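Local coordinates for protein inactive glucansucrase (Lactobacillus reuteri, PDB 5JBD) that belongs to glycosyl hydrolase family 70 as an inactive glucansucrase, with a parallel-stranded barrel joined to antiparallel sheets and a bound calcium ion, at residues L173-M178 against M772-N777; A432-T437 against S480-A485; G796-G801 against R832-S837. One frame throughout, in Å; residues are numbered along the deposited sequence.

In the fold
All three contacts lie well away from the centre of the chain. Interaction 1 is a surface contact made of aliphatic groups and a thioether, joining two loops that lead to or from strands of the six-stranded antiparallel sheet. Interaction 3 borders the same sheet, between helix 794-800 and the approach to strand 841-845, but is partly buried and mainly polar, with hydrogen bonds and a salt bridge. Interaction 2 belongs instead to the barrel's helical surround; it is a buried contact of van der Waals type with one water bridge, weak on the glutamine side. Its centre is about 46 Å from that of interaction 3, on the opposite side of the chain's centre, and about 42 Å from that of interaction 1.

Interaction 1 of 3, residues L173-M178 against M772-N777; sequences LSLQSM and MQIHVN. With SO4 (sulfate ion), chain G.
Val776 sends its two methyls into the turn formed by Leu173-Met178. CG2 meets Leu175 CD2 at 3.7 Å, the two side chains crossing at about a right angle, while CG1 reaches Met178 CG at 4.0 Å. Behind the methyls, the CB atoms of Val776 and Leu173 are 4.2 Å apart. The bend at chi2 (-76°) lays Met178 SD 3.5 Å from Asn777 CB; Ile774 CD1 adds a looser touch on Leu175 CD2. The contact ties the long connection of a beta hairpin, between strands 758-767 and 784-791, to the loop leading into strand 193-197, which pairs with 758-767 in the same antiparallel sheet. Further out, Ser174 OG accepts from Gln176 N at 3.0 Å, an ST turn, and also bonds Asp192 OD2, whose OD1 takes Leu175 N. Ser174 O is gripped by Ser177 N and by Ser177 OG, with the hydroxyl almost in line with the carbonyl. Arg766 bonds Leu173 O and packs on Val776. His775 points away and holds a sulfate, probably from the crystallisation liquor: ND1 gives to O1 at 2.7 Å and the backbone N to O4 at 3.0 Å, almost straight at 172°.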
loop_
_atom_site.group_PDB
_atom_site.type_symbol
_atom_site.label_atom_id
_atom_site.label_comp_id
_atom_site.label_asym_id
_atom_site.label_seq_id
_atom_site.Cartn_x
_atom_site.Cartn_y
_atom_site.Cartn_z
ATOM N N LEU A 173 10.865 -14.612 -15.079
ATOM C CA LEU A 173 11.479 -15.405 -14.000
ATOM C C LEU A 173 10.921 -15.067 -12.616
ATOM O O LEU A 173 11.640 -14.612 -11.736
ATOM C CB LEU A 173 13.012 -15.309 -14.029
ATOM C CG LEU A 173 13.714 -15.639 -15.349
ATOM C CD1 LEU A 173 15.208 -15.381 -15.204
ATOM C CD2 LEU A 173 13.467 -17.076 -15.783
ATOM N N SER A 174 9.619 -15.281 -12.444
ATOM C CA SER A 174 8.974 -15.117 -11.142
ATOM C C SER A 174 9.465 -16.170 -10.167
ATOM O O SER A 174 9.654 -17.322 -10.532
ATOM C CB SER A 174 7.452 -15.228 -11.257
ATOM O OG SER A 174 6.842 -15.130 -9.974
ATOM N N LEU A 175 9.627 -15.772 -8.913
ATOM C CA LEU A 175 9.912 -16.725 -7.844
ATOM C C LEU A 175 8.743 -17.717 -7.618
ATOM O O LEU A 175 8.957 -18.809 -7.102
ATOM C CB LEU A 175 10.285 -15.985 -6.551
ATOM C CG LEU A 175 11.494 -15.038 -6.626
ATOM C CD1 LEU A 175 11.595 -14.192 -5.360
ATOM C CD2 LEU A 175 12.779 -15.813 -6.825
ATOM N N GLN A 176 7.529 -17.344 -8.041
ATOM C CA GLN A 176 6.348 -18.238 -8.049
ATOM C C GLN A 176 6.529 -19.549 -8.779
ATOM O O GLN A 176 5.831 -20.526 -8.461
ATOM C CB GLN A 176 5.130 -17.554 -8.674
ATOM C CG GLN A 176 4.471 -16.517 -7.775
ATOM C CD GLN A 176 3.236 -15.856 -8.412
ATOM O OE1 GLN A 176 2.257 -15.548 -7.723
ATOM N NE2 GLN A 176 3.262 -15.673 -9.730
ATOM N N SER A 177 7.448 -19.581 -9.741
ATOM C CA SER A 177 7.640 -20.764 -10.568
ATOM C C SER A 177 8.540 -21.820 -9.940
ATOM O O SER A 177 8.759 -22.868 -10.551
ATOM C CB SER A 177 8.265 -20.361 -11.898
ATOM O OG SER A 177 9.636 -20.040 -11.694
ATOM N N MET A 178 9.085 -21.554 -8.752
ATOM C CA MET A 178 10.083 -22.446 -8.159
ATOM C C MET A 178 9.395 -23.668 -7.577
ATOM O O MET A 178 8.218 -23.593 -7.220
ATOM C CB MET A 178 10.962 -21.688 -7.146
ATOM C CG MET A 178 12.038 -20.896 -7.906
ATOM S SD MET A 178 13.399 -21.946 -8.513
ATOM C CE MET A 178 14.373 -22.168 -7.029
ATOM N N MET A 772 19.563 -5.805 -6.138
ATOM C CA MET A 772 20.718 -6.655 -6.373
ATOM C C MET A 772 20.296 -7.774 -7.316
ATOM O O MET A 772 19.239 -8.371 -7.136
ATOM C CB MET A 772 21.238 -7.240 -5.058
ATOM C CG MET A 772 21.698 -6.174 -4.064
ATOM S SD MET A 772 23.044 -5.117 -4.686
ATOM C CE MET A 772 22.496 -3.486 -4.162
ATOM N N GLN A 773 21.146 -8.064 -8.297
ATOM C CA GLN A 773 20.845 -9.085 -9.282
ATOM C C GLN A 773 20.721 -10.454 -8.616
ATOM O O GLN A 773 21.555 -10.805 -7.768
ATOM C CB GLN A 773 21.926 -9.129 -10.375
ATOM C CG GLN A 773 21.579 -10.086 -11.508
ATOM C CD GLN A 773 22.526 -10.035 -12.694
ATOM O OE1 GLN A 773 23.473 -9.249 -12.730
ATOM N NE2 GLN A 773 22.265 -10.896 -13.678
ATOM N N ILE A 774 19.685 -11.209 -8.994
ATOM C CA ILE A 774 19.529 -12.606 -8.553
ATOM C C ILE A 774 19.364 -13.578 -9.715
ATOM O O ILE A 774 19.078 -13.171 -10.851
ATOM C CB ILE A 774 18.331 -12.799 -7.591
ATOM C CG1 ILE A 774 17.017 -12.341 -8.246
ATOM C CG2 ILE A 774 18.587 -12.044 -6.288
ATOM C CD1 ILE A 774 15.768 -12.752 -7.494
ATOM N N HIS A 775 19.557 -14.857 -9.399
ATOM C CA HIS A 775 19.198 -15.969 -10.267
ATOM C C HIS A 775 17.913 -16.599 -9.736
ATOM O O HIS A 775 17.667 -16.577 -8.530
ATOM C CB HIS A 775 20.325 -17.015 -10.309
ATOM C CG HIS A 775 21.512 -16.587 -11.107
ATOM N ND1 HIS A 775 22.394 -15.622 -10.668
ATOM C CD2 HIS A 775 21.972 -16.997 -12.312
ATOM C CE1 HIS A 775 23.344 -15.453 -11.573
ATOM N NE2 HIS A 775 23.102 -16.268 -12.584
ATOM N N VAL A 776 17.091 -17.134 -10.636
ATOM C CA VAL A 776 15.897 -17.900 -10.267
ATOM C C VAL A 776 15.969 -19.219 -11.027
ATOM O O VAL A 776 16.051 -19.214 -12.264
ATOM C CB VAL A 776 14.603 -17.150 -10.628
ATOM C CG1 VAL A 776 13.376 -17.926 -10.158
ATOM C CG2 VAL A 776 14.603 -15.752 -10.014
ATOM N N ASN A 777 15.981 -20.334 -10.290
ATOM C CA ASN A 777 16.250 -21.682 -10.850
ATOM C C ASN A 777 17.524 -21.699 -11.745
ATOM O O ASN A 777 17.528 -22.296 -12.822
ATOM C CB ASN A 777 15.017 -22.275 -11.633
ATOM C CG ASN A 777 14.952 -23.802 -11.583
ATOM O OD1 ASN A 777 15.560 -24.456 -10.732
ATOM N ND2 ASN A 777 14.222 -24.383 -12.539
HETATM S S SO4 G . 22.032 -15.621 -6.811
HETATM O O1 SO4 G . 22.450 -15.004 -8.088
HETATM O O2 SO4 G . 22.397 -17.058 -6.788
HETATM O O3 SO4 G . 22.744 -14.900 -5.739
HETATM O O4 SO4 G . 20.566 -15.484 -6.641
#

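Interaction 2 of 3, residues A432-T437 against S480-A485; sequences ADQEKT and SIYYDA
Glu435 and Ile481 bring the two backbones together, with CA atoms 7.4 Å apart where the chain around the end of helix 420-434 passes the type I turn Ser480-Tyr483 that opens helix 483-496. Both helices flank the barrel of eight parallel strands: helix 420-434 lies on the connection from strand 385-388 to strand 460-464, and helix 483-496 comes after that connection, on the way to strand 501-505 of an antiparallel sheet. Gln434 carries most of the contact. Its CG stands opposite the backbone N (chi1 -170°) and the chain then runs straight, which brings the amide beside the Tyr482 ring. NE2 approaches CE2 of that ring to 3.5 Å from an oblique direction, with amide and ring planes 86° apart, and Gln434 CG lies 3.8 Å from the same CE2. The Gln434 and Ile481 side chains run past one another in opposite senses, Gln434 OE1 being 4.1 Å from Ile481 CG2. That same CG2 sits over the centre of the Tyr482 ring, so the isoleucine packs against both the amide and the aromatic face. At the exposed margin Glu435 OE2 only grazes Ile481 CD1. Tyr482 is backed by Val446 and Pro447 of helix 446-455, and its OH has a weak bond from Lys439 NZ, which also bonds the carbonyl oxygens of Gln434 and Lys436; one ammonium thus links the end of the first helix to the tyrosine. Direct polar bonding between the segments is replaced by a water, which accepts a weak bond from Gln434 NE2 and lies 2.7 Å from Ser480 OG. The same hydroxyl makes a capping bond ahead of helix 483-496: Ser480 OG accepts from Tyr482 N at 3.0 Å, with an N-H...O angle of 169°.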
loop_
_atom_site.group_PDB
_atom_site.type_symbol
_atom_site.label_atom_id
_atom_site.label_comp_id
_atom_site.label_asym_id
_atom_site.label_seq_id
_atom_site.Cartn_x
_atom_site.Cartn_y
_atom_site.Cartn_z
ATOM N N ALA A 432 -18.186 -15.867 10.180
ATOM C CA ALA A 432 -18.669 -16.985 10.996
ATOM C C ALA A 432 -17.652 -17.310 12.100
ATOM O O ALA A 432 -18.024 -17.489 13.253
ATOM C CB ALA A 432 -18.933 -18.203 10.139
ATOM N N ASP A 433 -16.375 -17.343 11.740
ATOM C CA ASP A 433 -15.303 -17.649 12.712
ATOM C C ASP A 433 -15.177 -16.575 13.790
ATOM O O ASP A 433 -14.993 -16.894 14.974
ATOM C CB ASP A 433 -13.965 -17.864 11.998
ATOM C CG ASP A 433 -12.899 -18.404 12.915
ATOM O OD1 ASP A 433 -12.991 -19.588 13.310
ATOM O OD2 ASP A 433 -11.940 -17.653 13.233
ATOM N N GLN A 434 -15.284 -15.307 13.406
ATOM C CA GLN A 434 -15.179 -14.192 14.371
ATOM C C GLN A 434 -16.188 -14.302 15.523
ATOM O O GLN A 434 -15.883 -13.917 16.661
ATOM C CB GLN A 434 -15.333 -12.846 13.642
ATOM C CG GLN A 434 -15.004 -11.603 14.460
ATOM C CD GLN A 434 -15.158 -10.311 13.657
ATOM O OE1 GLN A 434 -16.197 -10.070 13.010
ATOM N NE2 GLN A 434 -14.134 -9.490 13.674
ATOM N N GLU A 435 -17.373 -14.853 15.241
ATOM C CA GLU A 435 -18.428 -15.018 16.263
ATOM C C GLU A 435 -18.230 -16.186 17.238
ATOM O O GLU A 435 -18.901 -16.239 18.266
ATOM C CB GLU A 435 -19.791 -15.173 15.577
ATOM C CG GLU A 435 -20.169 -13.956 14.761
ATOM C CD GLU A 435 -21.639 -13.657 14.845
ATOM O OE1 GLU A 435 -22.417 -14.384 14.200
ATOM O OE2 GLU A 435 -22.002 -12.700 15.557
ATOM N N LYS A 436 -17.329 -17.112 16.902
ATOM C CA LYS A 436 -17.111 -18.315 17.698
ATOM C C LYS A 436 -16.274 -18.049 18.956
ATOM O O LYS A 436 -15.490 -17.101 19.017
ATOM C CB LYS A 436 -16.399 -19.393 16.867
ATOM C CG LYS A 436 -17.245 -19.961 15.746
ATOM C CD LYS A 436 -16.447 -20.928 14.886
ATOM C CE LYS A 436 -17.258 -21.385 13.685
ATOM N NZ LYS A 436 -16.558 -22.456 12.927
ATOM N N THR A 437 -16.464 -18.905 19.949
ATOM C CA THR A 437 -15.555 -18.979 21.104
ATOM C C THR A 437 -14.201 -19.557 20.644
ATOM O O THR A 437 -13.157 -18.926 20.843
ATOM C CB THR A 437 -16.180 -19.824 22.221
ATOM O OG1 THR A 437 -17.355 -19.158 22.705
ATOM C CG2 THR A 437 -15.203 -20.041 23.383
ATOM N N SER A 480 -19.921 -4.159 13.801
ATOM C CA SER A 480 -19.209 -5.391 14.146
ATOM C C SER A 480 -19.689 -5.898 15.500
ATOM O O SER A 480 -20.191 -5.142 16.333
ATOM C CB SER A 480 -17.692 -5.136 14.207
ATOM O OG SER A 480 -17.012 -6.179 14.894
ATOM N N ILE A 481 -19.503 -7.185 15.736
ATOM C CA ILE A 481 -19.688 -7.748 17.086
ATOM C C ILE A 481 -18.916 -6.961 18.171
ATOM O O ILE A 481 -19.356 -6.883 19.322
ATOM C CB ILE A 481 -19.286 -9.262 17.096
ATOM C CG1 ILE A 481 -19.645 -9.949 18.415
ATOM C CG2 ILE A 481 -17.818 -9.483 16.707
ATOM C CD1 ILE A 481 -19.307 -11.434 18.474
ATOM N N TYR A 482 -17.773 -6.381 17.815
ATOM C CA TYR A 482 -16.947 -5.666 18.802
ATOM C C TYR A 482 -17.265 -4.177 18.971
ATOM O O TYR A 482 -16.601 -3.507 19.759
ATOM C CB TYR A 482 -15.463 -5.854 18.478
ATOM C CG TYR A 482 -15.043 -7.295 18.404
ATOM C CD1 TYR A 482 -15.276 -8.164 19.477
ATOM C CD2 TYR A 482 -14.405 -7.815 17.264
ATOM C CE1 TYR A 482 -14.903 -9.496 19.403
ATOM C CE2 TYR A 482 -14.034 -9.154 17.191
ATOM C CZ TYR A 482 -14.276 -9.985 18.275
ATOM O OH TYR A 482 -13.893 -11.315 18.215
ATOM N N TYR A 483 -18.284 -3.663 18.277
ATOM C CA TYR A 483 -18.618 -2.219 18.343
ATOM C C TYR A 483 -18.863 -1.729 19.780
ATOM O O TYR A 483 -18.317 -0.688 20.193
ATOM C CB TYR A 483 -19.831 -1.880 17.440
ATOM C CG TYR A 483 -20.250 -0.407 17.477
ATOM C CD1 TYR A 483 -21.063 0.087 18.499
ATOM C CD2 TYR A 483 -19.817 0.491 16.497
ATOM C CE1 TYR A 483 -21.425 1.418 18.554
ATOM C CE2 TYR A 483 -20.199 1.819 16.534
ATOM C CZ TYR A 483 -21.003 2.273 17.558
ATOM O OH TYR A 483 -21.384 3.580 17.613
ATOM N N ASP A 484 -19.681 -2.460 20.540
ATOM C CA ASP A 484 -20.076 -1.984 21.872
ATOM C C ASP A 484 -18.868 -1.903 22.818
ATOM O O ASP A 484 -18.695 -0.909 23.537
ATOM C CB ASP A 484 -21.174 -2.864 22.480
ATOM C CG ASP A 484 -22.547 -2.625 21.861
ATOM O OD1 ASP A 484 -22.773 -1.592 21.205
ATOM O OD2 ASP A 484 -23.414 -3.491 22.051
ATOM N N ALA A 485 -18.030 -2.931 22.797
ATOM C CA ALA A 485 -16.855 -2.974 23.652
ATOM C C ALA A 485 -15.877 -1.869 23.316
ATOM O O ALA A 485 -15.448 -1.122 24.198
ATOM C CB ALA A 485 -16.160 -4.325 23.536
HETATM O O HOH W 1 -14.568 -6.803 13.809
#

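Interaction 3 of 3, residues G796-G801 against R832-S837; sequences GQETYG and RINKWS
Gly801 O receives two bonds from Arg832, NE at 2.9 Å and NH2 at 3.0 Å, so the guanidinium meets this one oxygen side-on. The oxygen lies in the guanidinium plane; NE arrives in the carbonyl plane, whereas NH2 stands above it. A bend at chi3 (56°) turns the arginine's end back toward the glycine, the first residue to leave helical geometry after helix 794-800. Gln797 reaches across from the preceding turn. Its NE2 gives to Ile833 O at 2.8 Å, nearly straight at 175°, and bonds Glu254 OE2 as well; its OE1 accepts a weak bond from Trp836 NE1 at the edge of the indole. Partners on both ends fix the rotation of the amide, whose plane is turned 65° from the ring. Ile833 O also faces Gly801 CA at 3.4 Å in a CA-H...O contact, close enough because no side chain intervenes. On the outer side, Glu798 and Asn834 run side by side, and ND2 gives to the syn side of Glu798 OE1 at 3.1 Å, somewhat out of the carboxylate plane. Glu798 OE2 forms a long salt bridge with Lys835 NZ, 3.5 Å away. Ile833 CG2 covers one face of the Trp836 ring and the isoleucine packs on helix 249-263. The whole joins the C-terminal end of a short helix, just after strand 784-791, to the segment entering strand 841-845 of the six-stranded antiparallel sheet, consistent with domain B of family 70 proteins.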
loop_
_atom_site.group_PDB
_atom_site.type_symbol
_atom_site.label_atom_id
_atom_site.label_comp_id
_atom_site.label_asym_id
_atom_site.label_seq_id
_atom_site.Cartn_x
_atom_site.Cartn_y
_atom_site.Cartn_z
ATOM N N GLY A 796 -4.376 15.150 -14.296
ATOM C CA GLY A 796 -3.991 15.683 -12.989
ATOM C C GLY A 796 -2.515 16.041 -12.921
ATOM O O GLY A 796 -2.154 17.140 -12.491
ATOM N N GLN A 797 -1.656 15.124 -13.342
ATOM C CA GLN A 797 -0.228 15.420 -13.374
ATOM C C GLN A 797 0.103 16.542 -14.369
ATOM O O GLN A 797 0.976 17.375 -14.106
ATOM C CB GLN A 797 0.585 14.161 -13.703
ATOM C CG GLN A 797 2.064 14.291 -13.355
ATOM C CD GLN A 797 2.323 14.348 -11.844
ATOM O OE1 GLN A 797 1.678 13.640 -11.068
ATOM N NE2 GLN A 797 3.282 15.163 -11.430
ATOM N N GLU A 798 -0.594 16.559 -15.508
ATOM C CA GLU A 798 -0.374 17.603 -16.517
ATOM C C GLU A 798 -0.724 18.965 -15.959
ATOM O O GLU A 798 0.053 19.887 -16.083
ATOM C CB GLU A 798 -1.199 17.368 -17.797
ATOM C CG GLU A 798 -0.765 16.167 -18.631
ATOM C CD GLU A 798 0.481 16.394 -19.470
ATOM O OE1 GLU A 798 1.052 17.520 -19.461
ATOM O OE2 GLU A 798 0.910 15.408 -20.129
ATOM N N THR A 799 -1.885 19.079 -15.328
ATOM C CA THR A 799 -2.359 20.362 -14.819
ATOM C C THR A 799 -1.630 20.812 -13.544
ATOM O O THR A 799 -1.245 21.972 -13.434
ATOM C CB THR A 799 -3.884 20.324 -14.567
ATOM O OG1 THR A 799 -4.553 20.032 -15.793
ATOM C CG2 THR A 799 -4.404 21.663 -14.035
ATOM N N TYR A 800 -1.452 19.902 -12.586
ATOM C CA TYR A 800 -1.004 20.274 -11.235
ATOM C C TYR A 800 0.464 19.994 -10.929
ATOM O O TYR A 800 1.009 20.540 -9.958
ATOM C CB TYR A 800 -1.906 19.589 -10.203
ATOM C CG TYR A 800 -3.338 20.044 -10.338
ATOM C CD1 TYR A 800 -3.733 21.252 -9.812
ATOM C CD2 TYR A 800 -4.290 19.280 -11.029
ATOM C CE1 TYR A 800 -5.044 21.696 -9.948
ATOM C CE2 TYR A 800 -5.608 19.717 -11.177
ATOM C CZ TYR A 800 -5.973 20.929 -10.633
ATOM O OH TYR A 800 -7.255 21.388 -10.756
ATOM N N GLY A 801 1.101 19.163 -11.745
ATOM C CA GLY A 801 2.476 18.769 -11.512
ATOM C C GLY A 801 3.379 19.980 -11.561
ATOM O O GLY A 801 3.433 20.684 -12.578
ATOM N N ARG A 832 9.376 20.884 -14.026
ATOM C CA ARG A 832 8.062 20.424 -13.597
ATOM C C ARG A 832 7.823 19.021 -14.131
ATOM O O ARG A 832 8.060 18.753 -15.312
ATOM C CB ARG A 832 6.967 21.359 -14.103
ATOM C CG ARG A 832 7.014 22.748 -13.471
ATOM C CD ARG A 832 5.891 23.650 -13.962
ATOM N NE ARG A 832 4.544 23.080 -13.766
ATOM C CZ ARG A 832 3.405 23.702 -14.094
ATOM N NH1 ARG A 832 3.421 24.928 -14.640
ATOM N NH2 ARG A 832 2.233 23.103 -13.876
ATOM N N ILE A 833 7.352 18.124 -13.266
ATOM C CA ILE A 833 6.938 16.792 -13.714
ATOM C C ILE A 833 5.470 16.849 -14.180
ATOM O O ILE A 833 4.547 16.764 -13.369
ATOM C CB ILE A 833 7.134 15.721 -12.615
ATOM C CG1 ILE A 833 8.619 15.650 -12.236
ATOM C CG2 ILE A 833 6.635 14.368 -13.116
ATOM C CD1 ILE A 833 8.963 14.644 -11.148
ATOM N N ASN A 834 5.275 17.004 -15.491
ATOM C CA ASN A 834 3.935 16.990 -16.089
ATOM C C ASN A 834 3.498 15.579 -16.463
ATOM O O ASN A 834 2.304 15.331 -16.680
ATOM C CB ASN A 834 3.879 17.904 -17.318
ATOM C CG ASN A 834 4.776 17.431 -18.450
ATOM O OD1 ASN A 834 5.988 17.339 -18.299
ATOM N ND2 ASN A 834 4.172 17.122 -19.593
ATOM N N LYS A 835 4.472 14.674 -16.562
ATOM C CA LYS A 835 4.239 13.311 -17.003
ATOM C C LYS A 835 5.327 12.416 -16.433
ATOM O O LYS A 835 6.492 12.754 -16.543
ATOM C CB LYS A 835 4.304 13.275 -18.525
ATOM C CG LYS A 835 4.026 11.914 -19.137
ATOM C CD LYS A 835 3.891 11.967 -20.667
ATOM C CE LYS A 835 2.526 12.468 -21.150
ATOM N NZ LYS A 835 1.324 11.964 -20.392
ATOM N N TRP A 836 4.946 11.294 -15.821
ATOM C CA TRP A 836 5.915 10.323 -15.283
ATOM C C TRP A 836 6.480 9.482 -16.421
ATOM O O TRP A 836 5.782 9.180 -17.382
ATOM C CB TRP A 836 5.278 9.413 -14.201
ATOM C CG TRP A 836 4.829 10.184 -12.993
ATOM C CD1 TRP A 836 3.573 10.655 -12.739
ATOM C CD2 TRP A 836 5.645 10.606 -11.899
ATOM N NE1 TRP A 836 3.559 11.353 -11.557
ATOM C CE2 TRP A 836 4.815 11.334 -11.014
ATOM C CE3 TRP A 836 6.999 10.448 -11.585
ATOM C CZ2 TRP A 836 5.299 11.890 -9.813
ATOM C CZ3 TRP A 836 7.487 11.004 -10.392
ATOM C CH2 TRP A 836 6.638 11.719 -9.526
ATOM N N SER A 837 7.747 9.116 -16.303
ATOM C CA SER A 837 8.390 8.172 -17.217
ATOM C C SER A 837 9.580 7.527 -16.483
ATOM O O SER A 837 9.840 7.865 -15.323
ATOM C CB SER A 837 8.823 8.881 -18.503
ATOM O OG SER A 837 9.941 9.718 -18.285
#